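Local structure of ricin B lectin (Clostridium thermocellum, 3VSF) at residues I56-G61 with W72-Y76; I163-M169 with Y218-A222; G195-F199 with L211-T215; R286-I292 with L304-W310. The protein hydrolyses beta-1,3-galactan as an exo-acting galactanase, with a family 43 glycoside hydrolase propeller linked to a galactose-binding ricin-type beta-trefoil. One frame throughout, in Å; residues are numbered along the deposited sequence.

Contact 1: I56-G61 with W72-Y76; sequences IHAHGG and WYGEY
The carbonyl O of His59 accepts the backbone N of Glu75 at 3.2 Å. The bond is almost straight (172°), and the donor lies in the carbonyl plane, on a lone pair. The return bond, from His59 N to Glu75 O, is weak. Together they make one antiparallel hydrogen-bonded pair. Here the two side chains diverge, and the Glu75 carboxylate forms a salt bridge with Arg77.

Aromatic contacts form with the residues that precede His59. The His57 ring turns its edge to the face of Tyr76 in a T-shaped pair. The centroids of the two rings are 4.0 Å apart, and ND1 sits over the centre of the Tyr76 ring. Tyr76 OH is held by Glu102. The indole of Trp72 takes two CH-pi contacts on one face. Ala58 CB lies 3.8 Å from the centroid of its five-membered ring. Ile56 CG2 lies 4.1 Å from the centroid of its six-membered ring. The indole CG is anti to the backbone N (chi1 -179°), which brings one face of the indole against Ala58 and Ile56. Gly61 CA meets the indole edge near its plane.

A type II turn from Ala58 to Gly61 bends the chain, with Gly60 at positive phi. It leads into strand 61-66, an edge strand of a four-stranded antiparallel blade and, as in propellers, the inner one. Strand 69-77 pairs with it, and strand 83-91 follows. Tyr323, on strand 322-330 of the last blade, bonds Ile56 O and Ala58 N through its hydroxyl. Its ring, with Trp97, also meets Trp72.

Contact 2: I163-M169 with Y218-A222; sequences IRSFRPM and YKNIA
In the seam between two neighbouring blades of the five-bladed propeller, Ile221 packs against Phe166, Pro168 and Met169. The contact is apolar at its centre, and no clear hydrogen bond crosses it. Two branches of Ile221 do the touching. CD1 ends the extended CG1 branch (chi2 -178°). It lies 3.5 Å from Pro168 CB and meets the edge of the Phe166 ring, 3.9 Å from CE1. The other branch, CG2, faces the sulfur of Met169, with CG2 and SD 4.2 Å apart. The Met169 chain is bent at both chi2 and chi3, and it crosses Ile221 at about a right angle.

Phe166 has a second neighbour from its own segment. The guanidinium of Arg164 lies over one ring face, with CZ 3.5 Å above the plane and offset toward the rim. The end of the same arginine approaches Asn220. Toward the start of strand 161-166, Ile163 CD1 touches the aliphatic part of Lys219, 4.0 Å from CD. The lysine then leads away: NZ forms a salt bridge with Glu130, and the residue makes a cation-pi contact with Tyr152.

The two backbones stay well apart, with the CA atoms of Pro168 and Ile221 7.1 Å from each other. Strands 161-166 and 221-228 are each the last, edge strand of their four-stranded blade. Trp134 of strand 131-138 touches both Phe166 and Ile221. Tyr212 of strand 208-214 lies against Pro168, Met169 and Ile221.

Contact 3: G195-F199 with L211-T215; sequences GKGYF and LYELT
Glu213 runs out along the ring of Tyr198 toward Lys196. Its CB lies 4.0 Å from Tyr198 CE1, and its CG lies 4.1 Å from the same atom. The chain is extended, with CG anti to the backbone N (chi1 178°), and stays beside the tyrosine. Ring and carboxylate planes are 28° apart. At the tip, OE2 comes 3.2 Å from Lys196 CE. The charged NZ of Lys196 is farther off, 4.6 Å from Glu213 OE2. The opposite charges are therefore near, but they are not joined in a salt bridge.

Phe199 and Tyr212 occupy the other face of the sheet. They lie side by side and point the same way. Tyr212 CD2 meets the edge of the Phe199 ring in its plane, 3.7 Å from Phe199 CD2. Leu214 adds its CD2 at 3.8 Å from Phe199 CB. The hydroxyl of Tyr212 is bonded to His210 ND1.

Between the faces, the backbones are joined by three hydrogen bonds. Phe199 N bonds Tyr212 O at 2.8 Å, and Tyr212 N bonds Phe199 O in return. Leu214 N bonds Gly197 O. The strand segments are antiparallel but twisted, at 147°.

Strands 197-203 and 208-214 form the hairpin in the middle of a four-stranded antiparallel blade. Strand 187-191 flanks the first, where Tyr198 packs on Phe190. Strand 221-228 flanks the second. Trp134 of the preceding blade meets the Phe199 ring.

Contact 4: R286-I292 with L304-W310; sequences RSQPTFI and LYMGDRW
The guanidinium groups of Arg286 and Arg309 cross at a slant, planes 39° apart, with Arg286 NE above the centre of the Arg309 group. Two like charges come close here, and their exact approach is doubtful at this resolution. Arg309 is fixed in rotation by a bond from its NE to Arg286 O, 2.9 Å. Its NH2 also bonds Tyr285 O.

Gln288 and Trp310 are turned nearly perpendicular, with amide and indole planes 79° apart. Trp310 NE1 donates to Gln288 OE1 at 2.9 Å, in the carbonyl plane of the Gln288 amide. NE2 of that amide is bonded to Ser251 OG, so both its polar atoms have a partner.

Tyr305 crosses toward the opposite strand with its edge forward. Pro289 CB meets that edge, 3.7 Å from CE1. The tyrosine hydroxyl donates to Ser287 OG at 3.0 Å, and Ser287 OG is also bonded to Thr284 O. At the bulge, Thr290 CG2 meets Met306 CB at 3.5 Å.

The backbone register shifts by one residue here. Thr290 N bonds Met306 O at 2.9 Å, and Met306 N bonds Phe291 O at 2.9 Å. Two residues thus face one, a classic beta bulge in the hairpin 288-309 of a propeller blade.

Contacts 1, 3 and 4 are buried; contact 2 is only partly so and lies farther from the centre of the chain. Contacts 3 and 4 each join the two strands of one hairpin. Contact 3 relies on backbone bonds and flanking rings, while contact 4 adds polar side-chain bonds. Contact 1 joins a loop to a strand, with aromatic packing prominent. Contact 2 bridges two blades, apolar at its centre with longer polar side chains at its rim. Contacts 1 and 4 meet where Thr290 OG1 bonds Gly61 O. Contacts 2 and 3 share a blade: Ala222 N bonds Glu213 O, and Tyr218 OH bonds Gly195 O.

Contact 1: I56-G61 with W72-Y76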
# COMPACT_ATOMS: atom_id res chain seq x y z
N ILE A 56 -14.43 -12.48 -1.37
CA ILE A 56 -14.35 -11.49 -2.44
C ILE A 56 -13.27 -11.87 -3.45
O ILE A 56 -12.14 -12.18 -3.07
CB ILE A 56 -14.06 -10.08 -1.89
CG1 ILE A 56 -15.19 -9.62 -0.96
CG2 ILE A 56 -13.86 -9.09 -3.02
CD1 ILE A 56 -14.98 -8.25 -0.37
N HIS A 57 -13.63 -11.86 -4.73
CA HIS A 57 -12.69 -12.20 -5.80
C HIS A 57 -12.51 -11.04 -6.78
O HIS A 57 -13.12 -11.03 -7.85
CB HIS A 57 -13.12 -13.47 -6.53
CG HIS A 57 -14.57 -13.49 -6.90
ND1 HIS A 57 -15.03 -13.25 -8.17
CD2 HIS A 57 -15.68 -13.73 -6.15
CE1 HIS A 57 -16.34 -13.34 -8.20
NE2 HIS A 57 -16.76 -13.63 -6.98
N ALA A 58 -11.67 -10.08 -6.41
CA ALA A 58 -11.40 -8.93 -7.26
C ALA A 58 -9.90 -8.67 -7.36
O ALA A 58 -9.41 -7.60 -7.00
CB ALA A 58 -12.12 -7.69 -6.74
N HIS A 59 -9.17 -9.66 -7.86
CA HIS A 59 -7.72 -9.59 -7.95
C HIS A 59 -7.25 -8.57 -8.98
O HIS A 59 -7.92 -8.34 -9.99
CB HIS A 59 -7.15 -10.97 -8.27
CG HIS A 59 -7.67 -12.06 -7.38
ND1 HIS A 59 -8.23 -11.81 -6.14
CD2 HIS A 59 -7.74 -13.40 -7.56
CE1 HIS A 59 -8.61 -12.94 -5.59
NE2 HIS A 59 -8.33 -13.93 -6.43
N GLY A 60 -6.10 -7.96 -8.72
CA GLY A 60 -5.57 -6.92 -9.59
C GLY A 60 -6.58 -5.82 -9.81
O GLY A 60 -6.54 -5.12 -10.82
N GLY A 61 -7.48 -5.65 -8.85
CA GLY A 61 -8.59 -4.74 -9.00
C GLY A 61 -8.28 -3.27 -8.82
O GLY A 61 -7.12 -2.86 -8.75
N TRP A 72 -15.61 -1.37 -6.03
CA TRP A 72 -14.40 -2.17 -6.14
C TRP A 72 -14.50 -3.17 -7.29
O TRP A 72 -15.29 -4.11 -7.23
CB TRP A 72 -14.12 -2.90 -4.82
CG TRP A 72 -12.87 -3.73 -4.82
CD1 TRP A 72 -11.92 -3.78 -5.79
CD2 TRP A 72 -12.45 -4.64 -3.80
NE1 TRP A 72 -10.92 -4.66 -5.44
CE2 TRP A 72 -11.23 -5.20 -4.22
CE3 TRP A 72 -12.99 -5.03 -2.57
CZ2 TRP A 72 -10.53 -6.13 -3.45
CZ3 TRP A 72 -12.30 -5.96 -1.81
CH2 TRP A 72 -11.09 -6.50 -2.25
N TYR A 73 -13.71 -2.95 -8.33
CA TYR A 73 -13.69 -3.85 -9.47
C TYR A 73 -12.47 -4.76 -9.42
O TYR A 73 -11.48 -4.44 -8.76
CB TYR A 73 -13.69 -3.06 -10.78
CG TYR A 73 -14.80 -2.04 -10.88
CD1 TYR A 73 -16.07 -2.40 -11.32
CD2 TYR A 73 -14.59 -0.71 -10.55
CE1 TYR A 73 -17.09 -1.47 -11.42
CE2 TYR A 73 -15.60 0.23 -10.64
CZ TYR A 73 -16.85 -0.16 -11.08
OH TYR A 73 -17.86 0.77 -11.17
N GLY A 74 -12.55 -5.90 -10.10
CA GLY A 74 -11.45 -6.84 -10.14
C GLY A 74 -11.79 -8.06 -10.99
O GLY A 74 -12.94 -8.26 -11.35
N GLU A 75 -10.78 -8.86 -11.30
CA GLU A 75 -10.98 -10.04 -12.13
C GLU A 75 -10.61 -11.33 -11.39
O GLU A 75 -9.97 -11.28 -10.34
CB GLU A 75 -10.19 -9.93 -13.43
CG GLU A 75 -8.70 -9.67 -13.25
CD GLU A 75 -7.93 -10.89 -12.80
OE1 GLU A 75 -8.36 -12.02 -13.12
OE2 GLU A 75 -6.90 -10.73 -12.11
N TYR A 76 -11.02 -12.46 -11.94
CA TYR A 76 -10.72 -13.76 -11.35
C TYR A 76 -10.81 -14.87 -12.38
O TYR A 76 -11.77 -14.93 -13.16
CB TYR A 76 -11.66 -14.05 -10.18
CG TYR A 76 -13.10 -14.28 -10.58
CD1 TYR A 76 -13.69 -15.53 -10.44
CD2 TYR A 76 -13.86 -13.26 -11.12
CE1 TYR A 76 -15.00 -15.75 -10.81
CE2 TYR A 76 -15.18 -13.47 -11.50
CZ TYR A 76 -15.74 -14.72 -11.34
OH TYR A 76 -17.05 -14.93 -11.71

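Contact 2: I163-M169 with Y218-A222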
# COMPACT_ATOMS: atom_id res chain seq x y z
N ILE A 163 -15.92 -3.19 -25.98
CA ILE A 163 -15.71 -2.47 -27.23
C ILE A 163 -14.73 -3.19 -28.14
O ILE A 163 -15.12 -3.80 -29.13
CB ILE A 163 -15.21 -1.03 -26.98
CG1 ILE A 163 -16.21 -0.25 -26.13
CG2 ILE A 163 -14.97 -0.32 -28.30
CD1 ILE A 163 -15.83 1.20 -25.92
N ARG A 164 -13.45 -3.12 -27.79
CA ARG A 164 -12.40 -3.71 -28.62
C ARG A 164 -11.10 -3.86 -27.85
O ARG A 164 -10.92 -3.28 -26.78
CB ARG A 164 -12.16 -2.85 -29.85
CG ARG A 164 -11.92 -1.39 -29.51
CD ARG A 164 -10.82 -0.77 -30.37
NE ARG A 164 -10.51 0.59 -29.94
CZ ARG A 164 -9.49 1.30 -30.41
NH1 ARG A 164 -8.68 0.79 -31.32
NH2 ARG A 164 -9.29 2.53 -29.95
N SER A 165 -10.19 -4.65 -28.40
CA SER A 165 -8.84 -4.79 -27.85
C SER A 165 -7.84 -4.36 -28.91
O SER A 165 -8.05 -4.59 -30.10
CB SER A 165 -8.58 -6.23 -27.41
OG SER A 165 -8.72 -7.13 -28.50
N PHE A 166 -6.75 -3.73 -28.48
CA PHE A 166 -5.80 -3.15 -29.43
C PHE A 166 -4.49 -2.76 -28.76
O PHE A 166 -4.43 -2.54 -27.56
CB PHE A 166 -6.42 -1.91 -30.07
CG PHE A 166 -6.63 -0.77 -29.10
CD1 PHE A 166 -5.74 0.28 -29.04
CD2 PHE A 166 -7.72 -0.78 -28.24
CE1 PHE A 166 -5.93 1.32 -28.14
CE2 PHE A 166 -7.92 0.26 -27.34
CZ PHE A 166 -7.02 1.31 -27.30
N ARG A 167 -3.44 -2.68 -29.57
CA ARG A 167 -2.17 -2.13 -29.12
C ARG A 167 -2.12 -0.65 -29.47
O ARG A 167 -2.21 -0.29 -30.64
CB ARG A 167 -1.00 -2.88 -29.77
CG ARG A 167 -0.94 -4.36 -29.42
CD ARG A 167 -0.11 -5.14 -30.42
NE ARG A 167 1.32 -4.86 -30.31
CZ ARG A 167 2.19 -5.63 -29.67
NH1 ARG A 167 1.78 -6.74 -29.07
NH2 ARG A 167 3.47 -5.29 -29.63
N PRO A 168 -2.00 0.21 -28.45
CA PRO A 168 -2.03 1.66 -28.63
C PRO A 168 -1.19 2.11 -29.82
O PRO A 168 -0.12 1.55 -30.07
CB PRO A 168 -1.41 2.18 -27.33
CG PRO A 168 -1.80 1.16 -26.32
CD PRO A 168 -1.78 -0.17 -27.04
N MET A 169 -1.68 3.11 -30.54
CA MET A 169 -0.95 3.67 -31.68
C MET A 169 -0.73 2.62 -32.77
O MET A 169 0.36 2.51 -33.32
CB MET A 169 0.39 4.25 -31.24
CG MET A 169 0.38 4.87 -29.84
SD MET A 169 -0.53 6.42 -29.72
CE MET A 169 0.54 7.51 -30.65
N TYR A 218 -12.79 9.21 -23.16
CA TYR A 218 -12.06 8.24 -22.34
C TYR A 218 -11.95 6.87 -22.99
O TYR A 218 -11.20 6.01 -22.53
CB TYR A 218 -12.68 8.10 -20.95
CG TYR A 218 -12.51 9.30 -20.05
CD1 TYR A 218 -11.75 10.39 -20.44
CD2 TYR A 218 -13.12 9.33 -18.80
CE1 TYR A 218 -11.59 11.48 -19.61
CE2 TYR A 218 -12.97 10.42 -17.96
CZ TYR A 218 -12.20 11.49 -18.37
OH TYR A 218 -12.06 12.58 -17.54
N LYS A 219 -12.70 6.66 -24.07
CA LYS A 219 -12.77 5.34 -24.70
C LYS A 219 -11.68 5.12 -25.74
O LYS A 219 -11.49 4.00 -26.22
CB LYS A 219 -14.15 5.13 -25.33
CG LYS A 219 -15.26 4.91 -24.32
CD LYS A 219 -16.64 4.97 -24.96
CE LYS A 219 -16.95 6.38 -25.45
NZ LYS A 219 -18.33 6.49 -26.01
N ASN A 220 -10.95 6.17 -26.09
CA ASN A 220 -9.89 6.08 -27.09
C ASN A 220 -8.61 6.80 -26.66
O ASN A 220 -8.62 7.57 -25.70
CB ASN A 220 -10.38 6.63 -28.43
CG ASN A 220 -11.60 5.89 -28.96
OD1 ASN A 220 -11.73 4.68 -28.77
ND2 ASN A 220 -12.49 6.62 -29.62
N ILE A 221 -7.53 6.54 -27.38
CA ILE A 221 -6.24 7.16 -27.08
C ILE A 221 -5.97 8.34 -28.01
O ILE A 221 -5.92 8.18 -29.23
CB ILE A 221 -5.08 6.15 -27.17
CG1 ILE A 221 -5.22 5.09 -26.08
CG2 ILE A 221 -3.74 6.86 -27.07
CD1 ILE A 221 -4.09 4.09 -26.06
N ALA A 222 -5.80 9.52 -27.43
CA ALA A 222 -5.58 10.74 -28.20
C ALA A 222 -4.12 10.94 -28.58
O ALA A 222 -3.81 11.34 -29.70
CB ALA A 222 -6.10 11.95 -27.44

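Contact 3: G195-F199 with L211-T215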
# COMPACT_ATOMS: atom_id res chain seq x y z
N GLY A 195 -9.91 17.33 -16.04
CA GLY A 195 -10.90 16.44 -16.61
C GLY A 195 -10.34 15.55 -17.72
O GLY A 195 -11.08 14.80 -18.34
N LYS A 196 -9.04 15.65 -17.96
CA LYS A 196 -8.40 14.82 -18.97
C LYS A 196 -8.17 13.40 -18.46
O LYS A 196 -7.65 13.20 -17.37
CB LYS A 196 -7.07 15.44 -19.42
CG LYS A 196 -7.22 16.57 -20.43
CD LYS A 196 -5.87 17.03 -20.94
CE LYS A 196 -6.01 17.96 -22.14
NZ LYS A 196 -6.81 19.18 -21.80
N GLY A 197 -8.57 12.42 -19.27
CA GLY A 197 -8.38 11.03 -18.92
C GLY A 197 -7.02 10.52 -19.35
O GLY A 197 -6.48 10.96 -20.37
N TYR A 198 -6.47 9.60 -18.58
CA TYR A 198 -5.15 9.05 -18.88
C TYR A 198 -5.10 7.54 -18.68
O TYR A 198 -5.69 7.00 -17.75
CB TYR A 198 -4.08 9.73 -18.01
CG TYR A 198 -3.88 11.19 -18.33
CD1 TYR A 198 -2.89 11.59 -19.23
CD2 TYR A 198 -4.67 12.17 -17.75
CE1 TYR A 198 -2.70 12.93 -19.52
CE2 TYR A 198 -4.48 13.51 -18.04
CZ TYR A 198 -3.50 13.88 -18.92
OH TYR A 198 -3.31 15.21 -19.21
N PHE A 199 -4.38 6.87 -19.58
CA PHE A 199 -4.18 5.43 -19.50
C PHE A 199 -2.69 5.14 -19.51
O PHE A 199 -1.96 5.60 -20.39
CB PHE A 199 -4.87 4.73 -20.67
CG PHE A 199 -4.62 3.25 -20.73
CD1 PHE A 199 -5.38 2.37 -19.97
CD2 PHE A 199 -3.62 2.73 -21.55
CE1 PHE A 199 -5.15 1.01 -20.03
CE2 PHE A 199 -3.39 1.37 -21.60
CZ PHE A 199 -4.15 0.51 -20.84
N LEU A 211 2.59 6.58 -20.89
CA LEU A 211 1.44 7.33 -20.41
C LEU A 211 0.65 7.89 -21.59
O LEU A 211 1.10 8.81 -22.26
CB LEU A 211 1.89 8.47 -19.50
CG LEU A 211 0.78 9.34 -18.91
CD1 LEU A 211 -0.17 8.51 -18.05
CD2 LEU A 211 1.36 10.49 -18.10
N TYR A 212 -0.51 7.31 -21.85
CA TYR A 212 -1.35 7.73 -22.97
C TYR A 212 -2.43 8.71 -22.52
O TYR A 212 -3.11 8.47 -21.52
CB TYR A 212 -2.00 6.52 -23.64
CG TYR A 212 -1.02 5.46 -24.10
CD1 TYR A 212 -0.35 5.58 -25.31
CD2 TYR A 212 -0.78 4.34 -23.32
CE1 TYR A 212 0.54 4.61 -25.73
CE2 TYR A 212 0.11 3.36 -23.73
CZ TYR A 212 0.76 3.50 -24.94
OH TYR A 212 1.65 2.53 -25.35
N GLU A 213 -2.59 9.79 -23.26
CA GLU A 213 -3.67 10.74 -23.02
C GLU A 213 -4.90 10.30 -23.80
O GLU A 213 -4.83 10.06 -25.00
CB GLU A 213 -3.26 12.15 -23.42
CG GLU A 213 -4.36 13.19 -23.24
CD GLU A 213 -3.94 14.58 -23.68
OE1 GLU A 213 -2.75 14.76 -24.01
OE2 GLU A 213 -4.79 15.49 -23.68
N LEU A 214 -6.03 10.19 -23.11
CA LEU A 214 -7.26 9.72 -23.73
C LEU A 214 -8.05 10.86 -24.36
O LEU A 214 -7.91 12.02 -23.97
CB LEU A 214 -8.13 9.00 -22.70
CG LEU A 214 -7.49 7.82 -21.98
CD1 LEU A 214 -8.45 7.22 -20.96
CD2 LEU A 214 -7.03 6.77 -22.97
N THR A 215 -8.88 10.52 -25.34
CA THR A 215 -9.80 11.48 -25.94
C THR A 215 -10.86 11.85 -24.90
O THR A 215 -11.01 11.16 -23.90
CB THR A 215 -10.47 10.91 -27.20
OG1 THR A 215 -11.02 9.61 -26.90
CG2 THR A 215 -9.46 10.77 -28.33

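Contact 4: R286-I292 with L304-W310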
# COMPACT_ATOMS: atom_id res chain seq x y z
N ARG A 286 4.90 -8.46 1.29
CA ARG A 286 4.36 -9.62 0.59
C ARG A 286 3.12 -9.27 -0.23
O ARG A 286 2.07 -9.90 -0.09
CB ARG A 286 4.04 -10.75 1.56
CG ARG A 286 5.27 -11.41 2.17
CD ARG A 286 4.99 -12.85 2.56
NE ARG A 286 4.00 -12.95 3.63
CZ ARG A 286 3.26 -14.04 3.86
NH1 ARG A 286 3.39 -15.10 3.09
NH2 ARG A 286 2.39 -14.05 4.86
N SER A 287 3.24 -8.25 -1.08
CA SER A 287 2.14 -7.85 -1.95
C SER A 287 2.64 -7.09 -3.16
O SER A 287 3.81 -6.71 -3.23
CB SER A 287 1.14 -6.99 -1.18
OG SER A 287 1.60 -5.66 -1.06
N GLN A 288 1.75 -6.86 -4.12
CA GLN A 288 2.06 -6.05 -5.29
C GLN A 288 1.00 -4.97 -5.43
O GLN A 288 -0.20 -5.26 -5.41
CB GLN A 288 2.11 -6.92 -6.55
CG GLN A 288 2.60 -6.19 -7.78
CD GLN A 288 2.60 -7.07 -9.02
OE1 GLN A 288 1.99 -8.13 -9.04
NE2 GLN A 288 3.30 -6.62 -10.06
N PRO A 289 1.44 -3.71 -5.58
CA PRO A 289 0.51 -2.58 -5.70
C PRO A 289 -0.45 -2.77 -6.87
O PRO A 289 -0.04 -3.26 -7.92
CB PRO A 289 1.44 -1.39 -5.96
CG PRO A 289 2.72 -1.99 -6.45
CD PRO A 289 2.84 -3.29 -5.73
N THR A 290 -1.71 -2.39 -6.68
CA THR A 290 -2.70 -2.54 -7.73
C THR A 290 -3.46 -1.24 -7.99
O THR A 290 -3.81 -0.94 -9.14
CB THR A 290 -3.71 -3.67 -7.42
OG1 THR A 290 -4.52 -3.92 -8.57
CG2 THR A 290 -4.59 -3.30 -6.24
N PHE A 291 -3.70 -0.46 -6.94
CA PHE A 291 -4.42 0.80 -7.09
C PHE A 291 -4.39 1.66 -5.82
O PHE A 291 -4.28 1.14 -4.71
CB PHE A 291 -5.87 0.53 -7.50
CG PHE A 291 -6.58 1.73 -8.05
CD1 PHE A 291 -6.25 2.22 -9.30
CD2 PHE A 291 -7.56 2.37 -7.32
CE1 PHE A 291 -6.90 3.32 -9.82
CE2 PHE A 291 -8.21 3.47 -7.83
CZ PHE A 291 -7.88 3.95 -9.08
N ILE A 292 -4.48 2.97 -6.01
CA ILE A 292 -4.46 3.91 -4.89
C ILE A 292 -5.51 5.01 -5.07
O ILE A 292 -5.42 5.81 -6.00
CB ILE A 292 -3.07 4.57 -4.74
CG1 ILE A 292 -1.99 3.52 -4.48
CG2 ILE A 292 -3.09 5.60 -3.62
CD1 ILE A 292 -0.59 4.08 -4.42
N LEU A 304 -5.75 5.51 0.27
CA LEU A 304 -5.74 4.08 0.53
C LEU A 304 -4.92 3.32 -0.50
O LEU A 304 -5.04 3.54 -1.71
CB LEU A 304 -7.17 3.53 0.55
CG LEU A 304 -7.30 2.00 0.61
CD1 LEU A 304 -6.63 1.45 1.85
CD2 LEU A 304 -8.77 1.59 0.56
N TYR A 305 -4.07 2.42 -0.02
CA TYR A 305 -3.26 1.57 -0.89
C TYR A 305 -3.86 0.18 -1.00
O TYR A 305 -4.22 -0.44 0.00
CB TYR A 305 -1.83 1.48 -0.35
CG TYR A 305 -1.05 0.29 -0.88
CD1 TYR A 305 -0.26 0.40 -2.02
CD2 TYR A 305 -1.12 -0.94 -0.25
CE1 TYR A 305 0.45 -0.68 -2.50
CE2 TYR A 305 -0.41 -2.03 -0.72
CZ TYR A 305 0.37 -1.90 -1.85
OH TYR A 305 1.07 -2.98 -2.33
N MET A 306 -3.97 -0.32 -2.23
CA MET A 306 -4.46 -1.67 -2.47
C MET A 306 -3.38 -2.53 -3.09
O MET A 306 -2.65 -2.08 -3.98
CB MET A 306 -5.68 -1.64 -3.39
CG MET A 306 -6.81 -0.78 -2.88
SD MET A 306 -8.20 -0.75 -4.02
CE MET A 306 -9.21 0.50 -3.25
N GLY A 307 -3.28 -3.76 -2.63
CA GLY A 307 -2.29 -4.68 -3.15
C GLY A 307 -2.83 -6.09 -3.28
O GLY A 307 -3.93 -6.39 -2.83
N ASP A 308 -2.04 -6.96 -3.90
CA ASP A 308 -2.41 -8.35 -4.06
C ASP A 308 -1.31 -9.27 -3.55
O ASP A 308 -0.16 -9.17 -3.97
CB ASP A 308 -2.73 -8.68 -5.52
CG ASP A 308 -4.09 -8.15 -5.95
OD1 ASP A 308 -5.10 -8.83 -5.67
OD2 ASP A 308 -4.14 -7.08 -6.58
N ARG A 309 -1.67 -10.17 -2.63
CA ARG A 309 -0.76 -11.21 -2.20
C ARG A 309 -1.00 -12.44 -3.05
O ARG A 309 -1.70 -13.37 -2.65
CB ARG A 309 -0.96 -11.53 -0.71
CG ARG A 309 -0.01 -12.59 -0.18
CD ARG A 309 -0.01 -12.60 1.34
NE ARG A 309 0.51 -11.35 1.89
CZ ARG A 309 0.63 -11.09 3.18
NH1 ARG A 309 0.28 -12.00 4.08
NH2 ARG A 309 1.12 -9.92 3.58
N TRP A 310 -0.41 -12.44 -4.25
CA TRP A 310 -0.64 -13.50 -5.22
C TRP A 310 -0.30 -14.88 -4.66
O TRP A 310 0.82 -15.13 -4.21
CB TRP A 310 0.17 -13.23 -6.49
CG TRP A 310 -0.19 -11.94 -7.16
CD1 TRP A 310 0.58 -10.82 -7.23
CD2 TRP A 310 -1.41 -11.63 -7.84
NE1 TRP A 310 -0.08 -9.83 -7.92
CE2 TRP A 310 -1.30 -10.31 -8.31
CE3 TRP A 310 -2.58 -12.35 -8.11
CZ2 TRP A 310 -2.33 -9.68 -9.02
CZ3 TRP A 310 -3.59 -11.73 -8.82
CH2 TRP A 310 -3.46 -10.41 -9.27